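Local coordinates for cysteine synthase (Helicobacter pylori, PDB 6AHI), which uses pyridoxal 5'-phosphate to make L-cysteine from O-acetyl-L-serine and hydrogen sulfide, and also has cystathionine beta-synthase activity, working as a homodimer, at residues 12-17 with 35-40; 77-82 with 105-110; 220-225 with 264-269. All coordinates share one frame; numbering follows the deposited sequence.

Contact 1: residues 12-17 with 35-40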
ATOM      1  N   GLY A  12       1.306  12.421  -0.338  1.00 27.38           N
ATOM      2  CA  GLY A  12       0.475  13.296  -1.155  1.00 26.73           C
ATOM      3  C   GLY A  12       0.617  13.010  -2.645  1.00 24.54           C
ATOM      4  O   GLY A  12       1.139  11.983  -3.056  1.00 22.10           O
ATOM      5  N   ARG A  13       0.104  13.950  -3.443  1.00 24.10           N
ATOM      6  CA  ARG A  13       0.026  13.864  -4.908  1.00 25.79           C
ATOM      7  C   ARG A  13      -0.617  12.522  -5.290  1.00 23.41           C
ATOM      8  O   ARG A  13      -0.135  11.821  -6.168  1.00 19.81           O
ATOM      9  CB  ARG A  13       1.402  14.086  -5.547  1.00 31.71           C
ATOM     10  CG  ARG A  13       1.838  15.553  -5.544  1.00 42.77           C
ATOM     11  CD  ARG A  13       3.192  15.831  -6.199  1.00 51.75           C
ATOM     12  NE  ARG A  13       4.270  15.003  -5.654  1.00 63.88           N
ATOM     13  CZ  ARG A  13       4.831  15.158  -4.449  1.00 75.98           C
ATOM     14  NH1 ARG A  13       4.620  16.261  -3.749  1.00 82.68           N
ATOM     15  NH2 ARG A  13       5.598  14.205  -3.943  1.00 77.45           N
ATOM     16  N   THR A  14      -1.739  12.200  -4.638  1.00 20.73           N
ATOM     17  CA  THR A  14      -2.413  10.940  -4.872  1.00 21.09           C
ATOM     18  C   THR A  14      -3.341  11.042  -6.078  1.00 20.17           C
ATOM     19  O   THR A  14      -3.891  12.117  -6.372  1.00 20.14           O
ATOM     20  CB  THR A  14      -3.195  10.523  -3.628  1.00 21.90           C
ATOM     21  OG1 THR A  14      -4.042  11.588  -3.199  1.00 21.25           O
ATOM     22  CG2 THR A  14      -2.264  10.113  -2.518  1.00 22.77           C
ATOM     23  N   PRO A  15      -3.649   9.915  -6.737  1.00 19.80           N
ATOM     24  CA  PRO A  15      -4.580   9.950  -7.866  1.00 20.11           C
ATOM     25  C   PRO A  15      -6.049  10.065  -7.407  1.00 19.17           C
ATOM     26  O   PRO A  15      -6.358   9.971  -6.202  1.00 18.36           O
ATOM     27  CB  PRO A  15      -4.364   8.616  -8.579  1.00 21.74           C
ATOM     28  CG  PRO A  15      -3.640   7.721  -7.615  1.00 20.65           C
ATOM     29  CD  PRO A  15      -3.072   8.585  -6.504  1.00 21.27           C
ATOM     30  N   VAL A  16      -6.925  10.328  -8.376  1.00 16.28           N
ATOM     31  CA  VAL A  16      -8.330  10.410  -8.154  1.00 16.30           C
ATOM     32  C   VAL A  16      -9.000   9.383  -9.069  1.00 15.34           C
ATOM     33  O   VAL A  16      -8.717   9.368 -10.268  1.00 15.78           O
ATOM     34  CB  VAL A  16      -8.837  11.828  -8.451  1.00 18.53           C
ATOM     35  CG1 VAL A  16     -10.342  11.882  -8.361  1.00 19.29           C
ATOM     36  CG2 VAL A  16      -8.223  12.887  -7.526  1.00 20.42           C
ATOM     37  N   PHE A  17      -9.821   8.500  -8.497  1.00 14.42           N
ATOM     38  CA  PHE A  17     -10.577   7.543  -9.235  1.00 14.76           C
ATOM     39  C   PHE A  17     -11.905   8.167  -9.656  1.00 15.69           C
ATOM     40  O   PHE A  17     -12.646   8.709  -8.801  1.00 15.55           O
ATOM     41  CB  PHE A  17     -10.825   6.296  -8.389  1.00 15.42           C
ATOM     42  CG  PHE A  17     -11.116   5.064  -9.224  1.00 16.01           C
ATOM     43  CD1 PHE A  17     -12.377   4.865  -9.752  1.00 17.90           C
ATOM     44  CD2 PHE A  17     -10.110   4.192  -9.592  1.00 16.29           C
ATOM     45  CE1 PHE A  17     -12.642   3.790 -10.591  1.00 18.33           C
ATOM     46  CE2 PHE A  17     -10.375   3.090 -10.390  1.00 17.30           C
ATOM     47  CZ  PHE A  17     -11.638   2.900 -10.905  1.00 18.87           C
ATOM     48  N   LYS A  35     -10.683  10.700  -4.054  1.00 16.68           N
ATOM     49  CA  LYS A  35      -9.298  10.933  -3.790  1.00 18.14           C
ATOM     50  C   LYS A  35      -8.730   9.731  -3.031  1.00 16.76           C
ATOM     51  O   LYS A  35      -9.236   9.383  -1.976  1.00 17.30           O
ATOM     52  CB  LYS A  35      -9.198  12.264  -3.053  1.00 19.16           C
ATOM     53  CG  LYS A  35      -7.787  12.715  -2.792  1.00 20.98           C
ATOM     54  CD  LYS A  35      -7.076  13.160  -4.005  1.00 22.08           C
ATOM     55  CE  LYS A  35      -5.943  14.090  -3.640  1.00 22.10           C
ATOM     56  NZ  LYS A  35      -4.939  14.134  -4.711  1.00 22.81           N
ATOM     57  N   LEU A  36      -7.704   9.089  -3.608  1.00 16.50           N
ATOM     58  CA  LEU A  36      -7.180   7.820  -3.135  1.00 17.34           C
ATOM     59  C   LEU A  36      -6.028   8.031  -2.128  1.00 19.22           C
ATOM     60  O   LEU A  36      -4.859   7.729  -2.430  1.00 21.37           O
ATOM     61  CB  LEU A  36      -6.702   6.996  -4.335  1.00 16.82           C
ATOM     62  CG  LEU A  36      -7.760   6.715  -5.399  1.00 16.34           C
ATOM     63  CD1 LEU A  36      -7.216   5.726  -6.418  1.00 16.15           C
ATOM     64  CD2 LEU A  36      -9.037   6.206  -4.745  1.00 15.89           C
ATOM     65  N   GLU A  37      -6.403   8.405  -0.913  1.00 19.70           N
ATOM     66  CA  GLU A  37      -5.474   8.737   0.148  1.00 21.69           C
ATOM     67  C   GLU A  37      -4.867   7.488   0.770  1.00 21.44           C
ATOM     68  O   GLU A  37      -3.883   7.580   1.460  1.00 22.54           O
ATOM     69  CB  GLU A  37      -6.198   9.577   1.182  1.00 21.36           C
ATOM     70  CG  GLU A  37      -6.446  10.970   0.654  1.00 22.94           C
ATOM     71  CD  GLU A  37      -5.151  11.713   0.358  1.00 26.12           C
ATOM     72  OE1 GLU A  37      -4.310  11.840   1.303  1.00 32.09           O
ATOM     73  OE2 GLU A  37      -4.931  12.124  -0.825  1.00 27.26           O
ATOM     74  N   HIS A  38      -5.446   6.327   0.479  1.00 22.50           N
ATOM     75  CA  HIS A  38      -4.906   5.056   0.940  1.00 23.70           C
ATOM     76  C   HIS A  38      -3.563   4.747   0.264  1.00 26.27           C
ATOM     77  O   HIS A  38      -2.833   3.870   0.775  1.00 25.08           O
ATOM     78  CB  HIS A  38      -5.932   3.936   0.753  1.00 24.12           C
ATOM     79  CG  HIS A  38      -6.164   3.505  -0.662  1.00 23.51           C
ATOM     80  ND1 HIS A  38      -6.692   4.349  -1.621  1.00 22.51           N
ATOM     81  CD2 HIS A  38      -5.965   2.315  -1.261  1.00 22.34           C
ATOM     82  CE1 HIS A  38      -6.801   3.681  -2.757  1.00 21.52           C
ATOM     83  NE2 HIS A  38      -6.378   2.425  -2.557  1.00 22.89           N
ATOM     84  N   LEU A  39      -3.243   5.430  -0.854  1.00 21.46           N
ATOM     85  CA  LEU A  39      -2.016   5.165  -1.553  1.00 24.14           C
ATOM     86  C   LEU A  39      -0.860   6.016  -1.008  1.00 24.51           C
ATOM     87  O   LEU A  39       0.231   5.909  -1.507  1.00 25.23           O
ATOM     88  CB  LEU A  39      -2.208   5.376  -3.056  1.00 24.26           C
ATOM     89  CG  LEU A  39      -3.310   4.517  -3.678  1.00 23.98           C
ATOM     90  CD1 LEU A  39      -3.514   4.828  -5.150  1.00 26.18           C
ATOM     91  CD2 LEU A  39      -3.009   3.041  -3.502  1.00 25.73           C
ATOM     92  N   ASN A  40      -1.084   6.808   0.048  1.00 24.53           N
ATOM     93  CA  ASN A  40       0.021   7.423   0.784  1.00 26.23           C
ATOM     94  C   ASN A  40       0.940   6.335   1.355  1.00 26.06           C
ATOM     95  O   ASN A  40       0.507   5.219   1.643  1.00 24.22           O
ATOM     96  CB  ASN A  40      -0.497   8.300   1.924  1.00 25.38           C
ATOM     97  CG  ASN A  40      -1.004   9.632   1.414  1.00 27.00           C
ATOM     98  OD1 ASN A  40      -0.237  10.407   0.857  1.00 26.69           O
ATOM     99  ND2 ASN A  40      -2.283   9.914   1.615  1.00 25.84           N
TER
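Lys35 reaches across to Thr14 with the outer part of its side chain. From CB the chain leaves with CG anti to the backbone N (chi1 -175°), CG comes near Thr14 OG1, and a bend at the next torsion (chi2 71°) carries the chain toward Thr14. CD lies 3.7 Å from CG2 of Val16, the two side chains crossing at about a right angle; CE passes OG1 of Thr14; and NZ ends 2.8 Å from Thr14 O, approaching it tilted out of the carbonyl plane. A weak second bond runs from NZ to Thr14 OG1. The strongest partner of the ammonium is Glu163 of helix 160-168, with a second salt bridge to Glu167, so the lysine ties the hairpin to that helix.

The two segments belong to the beta hairpin of strands 16-19 and 31-36, the former outermost within this chain in the six-stranded mixed sheet. Val16 and Lys35 form an antiparallel non-hydrogen-bonded pair, while Leu36 N bonds to Pro15 O at 3.1 Å. Through Val16 and Phe17 the sheet continues in parallel into a strand of the second subunit.

Thr14 OG1 donates to Glu37 OE2 over 2.6 Å, on the anti side of the carboxylate and 32° out of its plane. The other oxygen, OE1, receives Asn40 ND2 from above that plane and also salt-bridges Arg48. Asn40 ND2 bonds Glu37 O as well, which fixes the amide's rotation and turns OD1 to Gly12 N, 2.8 Å away. Beyond these polar groups, Pro15 CG meets Leu39 CD1 at 3.8 Å.

Contact 2: residues 77-82 with 105-110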
ATOM      1  N   THR A  77      -3.202   7.863  12.813  1.00 35.33           N
ATOM      2  CA  THR A  77      -2.471   9.071  13.148  1.00 36.64           C
ATOM      3  C   THR A  77      -1.090   8.688  13.722  1.00 36.43           C
ATOM      4  O   THR A  77      -0.114   9.361  13.459  1.00 36.22           O
ATOM      5  CB  THR A  77      -3.290   9.983  14.080  1.00 41.12           C
ATOM      6  OG1 THR A  77      -4.395  10.505  13.333  1.00 39.87           O
ATOM      7  CG2 THR A  77      -2.468  11.138  14.606  1.00 43.61           C
ATOM      8  N   GLY A  78      -1.032   7.616  14.521  1.00 35.83           N
ATOM      9  CA  GLY A  78       0.220   7.087  15.025  1.00 37.10           C
ATOM     10  C   GLY A  78       1.177   6.661  13.929  1.00 36.13           C
ATOM     11  O   GLY A  78       2.358   6.985  13.972  1.00 36.91           O
ATOM     12  N   ILE A  79       0.666   5.948  12.926  1.00 34.25           N
ATOM     13  CA  ILE A  79       1.501   5.516  11.815  1.00 32.61           C
ATOM     14  C   ILE A  79       2.095   6.747  11.131  1.00 31.30           C
ATOM     15  O   ILE A  79       3.303   6.797  10.849  1.00 31.58           O
ATOM     16  CB  ILE A  79       0.700   4.619  10.863  1.00 30.71           C
ATOM     17  CG1 ILE A  79       0.311   3.311  11.549  1.00 31.64           C
ATOM     18  CG2 ILE A  79       1.465   4.372   9.572  1.00 29.24           C
ATOM     19  CD1 ILE A  79      -0.680   2.491  10.765  1.00 31.05           C
ATOM     20  N   ALA A  80       1.233   7.738  10.849  1.00 30.89           N
ATOM     21  CA  ALA A  80       1.621   8.932  10.120  1.00 29.69           C
ATOM     22  C   ALA A  80       2.698   9.698  10.884  1.00 31.17           C
ATOM     23  O   ALA A  80       3.712  10.107  10.297  1.00 31.75           O
ATOM     24  CB  ALA A  80       0.415   9.794   9.886  1.00 29.95           C
ATOM     25  N   LEU A  81       2.492   9.863  12.198  1.00 32.31           N
ATOM     26  CA  LEU A  81       3.445  10.631  12.992  1.00 33.98           C
ATOM     27  C   LEU A  81       4.780   9.891  13.084  1.00 33.73           C
ATOM     28  O   LEU A  81       5.831  10.536  12.987  1.00 34.42           O
ATOM     29  CB  LEU A  81       2.855  10.947  14.360  1.00 36.57           C
ATOM     30  CG  LEU A  81       1.809  12.054  14.332  1.00 36.84           C
ATOM     31  CD1 LEU A  81       1.078  12.124  15.664  1.00 39.35           C
ATOM     32  CD2 LEU A  81       2.445  13.393  13.996  1.00 37.73           C
ATOM     33  N   ALA A  82       4.731   8.564  13.259  1.00 32.81           N
ATOM     34  CA  ALA A  82       5.939   7.766  13.373  1.00 33.43           C
ATOM     35  C   ALA A  82       6.736   7.847  12.059  1.00 32.26           C
ATOM     36  O   ALA A  82       7.949   8.012  12.083  1.00 32.92           O
ATOM     37  CB  ALA A  82       5.604   6.338  13.723  1.00 33.41           C
ATOM     38  N   GLN A 105      -0.883  -1.171  15.374  1.00 40.26           N
ATOM     39  CA  GLN A 105       0.085  -1.055  16.479  1.00 41.77           C
ATOM     40  C   GLN A 105       1.445  -1.671  16.103  1.00 41.37           C
ATOM     41  O   GLN A 105       2.481  -1.156  16.516  1.00 39.77           O
ATOM     42  CB  GLN A 105      -0.446  -1.702  17.762  1.00 44.37           C
ATOM     43  CG  GLN A 105      -1.664  -0.996  18.320  1.00 45.30           C
ATOM     44  CD  GLN A 105      -2.121  -1.622  19.614  1.00 47.58           C
ATOM     45  OE1 GLN A 105      -1.335  -1.912  20.519  1.00 49.04           O
ATOM     46  NE2 GLN A 105      -3.425  -1.830  19.692  1.00 50.34           N
ATOM     47  N   GLN A 106       1.425  -2.803  15.394  1.00 41.68           N
ATOM     48  CA  GLN A 106       2.643  -3.465  14.924  1.00 43.84           C
ATOM     49  C   GLN A 106       3.427  -2.486  14.016  1.00 40.68           C
ATOM     50  O   GLN A 106       4.640  -2.383  14.106  1.00 40.64           O
ATOM     51  CB  GLN A 106       2.299  -4.710  14.093  1.00 46.50           C
ATOM     52  CG  GLN A 106       2.625  -6.067  14.698  1.00 53.46           C
ATOM     53  CD  GLN A 106       2.886  -7.066  13.593  1.00 53.56           C
ATOM     54  OE1 GLN A 106       3.941  -7.066  12.953  1.00 57.51           O
ATOM     55  NE2 GLN A 106       1.911  -7.921  13.337  1.00 55.98           N
ATOM     56  N   ILE A 107       2.703  -1.763  13.160  1.00 36.75           N
ATOM     57  CA  ILE A 107       3.309  -0.878  12.186  1.00 35.73           C
ATOM     58  C   ILE A 107       3.902   0.328  12.922  1.00 35.39           C
ATOM     59  O   ILE A 107       5.025   0.704  12.665  1.00 33.80           O
ATOM     60  CB  ILE A 107       2.301  -0.482  11.092  1.00 33.79           C
ATOM     61  CG1 ILE A 107       1.929  -1.683  10.233  1.00 35.61           C
ATOM     62  CG2 ILE A 107       2.855   0.643  10.259  1.00 32.02           C
ATOM     63  CD1 ILE A 107       0.778  -1.448   9.343  1.00 35.55           C
ATOM     64  N   MET A 108       3.165   0.873  13.896  1.00 35.76           N
ATOM     65  CA  MET A 108       3.686   1.964  14.717  1.00 37.44           C
ATOM     66  C   MET A 108       5.031   1.586  15.358  1.00 39.34           C
ATOM     67  O   MET A 108       5.982   2.382  15.359  1.00 39.88           O
ATOM     68  CB  MET A 108       2.696   2.348  15.826  1.00 39.95           C
ATOM     69  CG  MET A 108       1.638   3.286  15.357  1.00 39.15           C
ATOM     70  SD  MET A 108       0.453   3.659  16.703  1.00 44.90           S
ATOM     71  CE  MET A 108      -0.920   2.644  16.161  1.00 42.74           C
ATOM     72  N   ARG A 109       5.075   0.396  15.921  1.00 41.03           N
ATOM     73  CA  ARG A 109       6.288  -0.072  16.625  1.00 42.93           C
ATOM     74  C   ARG A 109       7.380  -0.284  15.575  1.00 40.11           C
ATOM     75  O   ARG A 109       8.497   0.128  15.820  1.00 39.64           O
ATOM     76  CB  ARG A 109       5.965  -1.356  17.383  1.00 46.18           C
ATOM     77  CG  ARG A 109       5.254  -1.117  18.705  1.00 51.62           C
ATOM     78  CD  ARG A 109       5.310  -2.323  19.611  1.00 57.14           C
ATOM     79  NE  ARG A 109       4.189  -3.205  19.389  1.00 62.31           N
ATOM     80  CZ  ARG A 109       3.186  -3.371  20.238  1.00 63.96           C
ATOM     81  NH2 ARG A 109       2.190  -4.174  19.923  1.00 66.35           N
ATOM     82  N   ALA A 110       7.014  -0.907  14.458  1.00 37.52           N
ATOM     83  CA  ALA A 110       7.975  -1.142  13.345  1.00 36.57           C
ATOM     84  C   ALA A 110       8.682   0.167  12.967  1.00 35.57           C
ATOM     85  O   ALA A 110       9.899   0.137  12.713  1.00 36.67           O
ATOM     86  CB  ALA A 110       7.305  -1.797  12.167  1.00 34.27           C
TER
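Helix segments 77-82 and 105-110 run nearly parallel, at 13°, with their axes 8.8 Å apart and the closest pair of CA atoms, those of Ile79 and Met108, separated by 5.1 Å. Met108 is the side chain that enters the groove between them. Its CG lies against the backbone of the other helix, 3.7 Å from Gly78 C and equally near Ile79 N, while SD sits 3.8 Å from Gly78 CA. Gly78, which has no side chain, lets the thioether lie directly on the helix backbone. With CG anti to the carbonyl carbon (chi1 -83°), the methionine chain extends along the groove to SD before bending at its last torsion.

Ile79 and Ile107 meet alongside Met108 through their branches. CG2 of Ile107 approaches CG1 of Ile79 at 3.9 Å and stands about equally far from CG2 and CD1, so one methyl touches three carbons of its partner. Ile79 CG1 also faces Met108 CG at 4.0 Å, the two side chains crossing at about a right angle.

Phe94 of strand 91-97 packs on both Ala82 and Met108, and Val115 of strand 114-118 also touches Met108. Helices 76-85 and 102-110 flank strand 91-97 in sequence and pack side by side on the four-stranded parallel sheet, as in the alpha/beta domains of fold type II PLP enzymes; Asn76, a probable cofactor ligand, begins helix 76-85. All five touching residues are buried and no polar side chain takes part, so the contact is held by van der Waals packing and probably by the hydrophobic effect.

Contact 3: residues 220-225 with 264-269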
ATOM      1  N   GLU A 220     -19.117  -1.752  13.397  1.00 47.86           N
ATOM      2  CA  GLU A 220     -17.923  -2.428  12.860  1.00 47.52           C
ATOM      3  C   GLU A 220     -17.138  -1.495  11.923  1.00 43.00           C
ATOM      4  O   GLU A 220     -15.922  -1.656  11.799  1.00 38.28           O
ATOM      5  CB  GLU A 220     -18.254  -3.726  12.116  1.00 55.21           C
ATOM      6  CG  GLU A 220     -17.006  -4.594  11.919  1.00 65.17           C
ATOM      7  CD  GLU A 220     -17.125  -5.963  11.253  1.00 70.50           C
ATOM      8  OE1 GLU A 220     -17.743  -6.063  10.157  1.00 74.79           O
ATOM      9  OE2 GLU A 220     -16.552  -6.930  11.816  1.00 72.07           O
ATOM     10  N   ILE A 221     -17.799  -0.546  11.242  1.00 38.90           N
ATOM     11  CA  ILE A 221     -17.023   0.400  10.387  1.00 37.78           C
ATOM     12  C   ILE A 221     -15.962   1.058  11.275  1.00 38.45           C
ATOM     13  O   ILE A 221     -16.280   1.493  12.369  1.00 38.61           O
ATOM     14  CB  ILE A 221     -17.916   1.450   9.693  1.00 37.31           C
ATOM     15  CG1 ILE A 221     -18.827   0.797   8.651  1.00 37.99           C
ATOM     16  CG2 ILE A 221     -17.072   2.559   9.058  1.00 38.09           C
ATOM     17  CD1 ILE A 221     -20.021   1.634   8.229  1.00 39.40           C
ATOM     18  N   GLU A 222     -14.728   1.134  10.767  1.00 38.73           N
ATOM     19  CA  GLU A 222     -13.587   1.622  11.516  1.00 41.03           C
ATOM     20  C   GLU A 222     -13.070   2.951  10.964  1.00 37.82           C
ATOM     21  O   GLU A 222     -12.794   3.081   9.763  1.00 37.48           O
ATOM     22  CB  GLU A 222     -12.455   0.600  11.425  1.00 46.28           C
ATOM     23  CG  GLU A 222     -12.813  -0.749  12.016  1.00 56.17           C
ATOM     24  CD  GLU A 222     -11.724  -1.445  12.808  1.00 56.32           C
ATOM     25  OE1 GLU A 222     -10.752  -0.776  13.212  1.00 62.26           O
ATOM     26  OE2 GLU A 222     -11.858  -2.658  13.013  1.00 69.13           O
ATOM     27  N   GLY A 223     -12.877   3.919  11.863  1.00 36.53           N
ATOM     28  CA  GLY A 223     -12.217   5.169  11.547  1.00 35.04           C
ATOM     29  C   GLY A 223     -13.157   6.361  11.590  1.00 35.36           C
ATOM     30  O   GLY A 223     -12.711   7.466  11.801  1.00 37.92           O
ATOM     31  N   ILE A 224     -14.461   6.124  11.407  1.00 35.32           N
ATOM     32  CA  ILE A 224     -15.442   7.189  11.414  1.00 35.69           C
ATOM     33  C   ILE A 224     -16.474   6.875  12.497  1.00 36.90           C
ATOM     34  O   ILE A 224     -16.611   5.750  12.912  1.00 37.50           O
ATOM     35  CB  ILE A 224     -16.111   7.394  10.029  1.00 34.56           C
ATOM     36  CG1 ILE A 224     -16.837   6.133   9.557  1.00 36.67           C
ATOM     37  CG2 ILE A 224     -15.105   7.878   8.997  1.00 33.39           C
ATOM     38  CD1 ILE A 224     -17.767   6.358   8.397  1.00 38.50           C
ATOM     39  N   GLY A 225     -17.217   7.900  12.896  1.00 37.26           N
ATOM     40  CA  GLY A 225     -18.205   7.809  13.950  1.00 40.22           C
ATOM     41  C   GLY A 225     -17.831   8.717  15.089  1.00 41.09           C
ATOM     42  O   GLY A 225     -16.641   8.818  15.441  1.00 40.35           O
ATOM     43  N   VAL A 264      -9.618  -0.887  -0.150  1.00 20.89           N
ATOM     44  CA  VAL A 264      -9.771   0.221   0.768  1.00 21.69           C
ATOM     45  C   VAL A 264     -10.513  -0.239   2.019  1.00 22.24           C
ATOM     46  O   VAL A 264     -11.192  -1.253   2.014  1.00 24.65           O
ATOM     47  CB  VAL A 264     -10.489   1.398   0.106  1.00 20.59           C
ATOM     48  CG1 VAL A 264      -9.608   2.053  -0.951  1.00 20.62           C
ATOM     49  CG2 VAL A 264     -11.835   0.986  -0.465  1.00 21.54           C
ATOM     50  N   GLY A 265     -10.356   0.529   3.104  1.00 23.51           N
ATOM     51  CA  GLY A 265     -10.994   0.194   4.392  1.00 23.98           C
ATOM     52  C   GLY A 265     -12.503   0.398   4.362  1.00 24.40           C
ATOM     53  O   GLY A 265     -13.062   0.971   3.434  1.00 23.18           O
ATOM     54  N   SER A 266     -13.176  -0.054   5.428  1.00 25.85           N
ATOM     55  CA  SER A 266     -14.624   0.065   5.562  1.00 26.35           C
ATOM     56  C   SER A 266     -15.069   1.544   5.575  1.00 24.90           C
ATOM     57  O   SER A 266     -16.189   1.849   5.175  1.00 24.96           O
ATOM     58  CB  SER A 266     -15.093  -0.696   6.779  1.00 27.80           C
ATOM     59  OG  SER A 266     -14.510  -0.135   7.930  1.00 28.69           O
ATOM     60  N   SER A 267     -14.215   2.472   6.021  1.00 24.82           N
ATOM     61  CA  SER A 267     -14.606   3.887   6.059  1.00 24.78           C
ATOM     62  C   SER A 267     -14.638   4.470   4.632  1.00 23.80           C
ATOM     63  O   SER A 267     -15.414   5.395   4.377  1.00 24.22           O
ATOM     64  CB  SER A 267     -13.741   4.721   6.946  1.00 25.39           C
ATOM     65  OG  SER A 267     -12.448   4.920   6.417  1.00 24.38           O
ATOM     66  N   SER A 268     -13.867   3.895   3.712  1.00 22.24           N
ATOM     67  CA  SER A 268     -13.941   4.206   2.281  1.00 21.25           C
ATOM     68  C   SER A 268     -15.246   3.686   1.662  1.00 20.86           C
ATOM     69  O   SER A 268     -15.899   4.390   0.919  1.00 19.66           O
ATOM     70  CB  SER A 268     -12.732   3.658   1.535  1.00 21.18           C
ATOM     71  OG  SER A 268     -11.524   4.265   1.974  1.00 21.84           O
ATOM     72  N   GLY A 269     -15.607   2.436   1.942  1.00 21.81           N
ATOM     73  CA  GLY A 269     -16.882   1.904   1.483  1.00 22.37           C
ATOM     74  C   GLY A 269     -18.046   2.752   1.977  1.00 22.62           C
ATOM     75  O   GLY A 269     -18.998   2.989   1.235  1.00 21.33           O
TER
HETATM   76  O   HOH W   1     -11.542   2.020   7.444  1.00 27.91           O
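Ser266 and Ser267, the first two residues of helix 266-281, both have CB directed toward the 220-225 loop but meet it differently: Ser266 by its hydroxyl, Ser267 by its CB. Ser266 OG accepts a nearly straight hydrogen bond from Glu222 N, 3.1 Å long with an N-H...O angle of 168°. A chi1 of 62° places that oxygen between the backbone N and the carbonyl carbon of its own residue, where it also lies 3.6 Å from Ile221 CA. Ile221 lays its CG2 branch beside Ser266 OG, at 3.9 Å, and beside the carbonyl oxygen of the same serine.

Ser267 turns its CB to the loop, 3.4 Å from Glu222 O and 4.0 Å from Ile224 CG2. The isoleucine methyl thus covers the carbon of the serine while OG leads to the cofactor. A water joins the two backbones: it donates to Glu222 O at 2.8 Å and accepts from Ser267 N at 3.1 Å. The loop carbonyl is therefore linked through this water to the N-H of Ser267 in the first turn of the helix, whose N-cap residue is Gly265.

Around the loop, Asp246 accepts hydrogen bonds from the backbone N of Glu220 and Ile221, and Phe250 of helix 246-260 packs on both Ile221 and Ser266. Ser267 OG is hydrogen-bonded to N1 of the pyridoxal phosphate-lysine residue at position 46. A serine at the N-terminus of a helix, meeting the pyridine nitrogen, is characteristic of fold type II PLP enzymes, to which the cysteine synthase/cystathionine beta-synthase family belongs.

The three contacts follow one another along the chain and lie around or near the cofactor site; of the three, contact 3 reaches the cofactor itself, through Ser267. Contacts 1 and 3, with centres 17 Å apart, touch directly: His38 NE2 packs on Val264 CG1 at 3.6 Å. Contact 2 lies in the region of the four-stranded sheet, its centre about 20 Å from that of contact 1 and 19 Å from that of contact 3, and touches neither. The side chain of Ile79 in contact 2 is about 4 Å from that of Asn76, a probable cofactor ligand, and the side chain of Glu37 of contact 1 about 7 Å from that of Thr184, another. Contacts 1 and 2 also meet the second subunit; contact 3 does not.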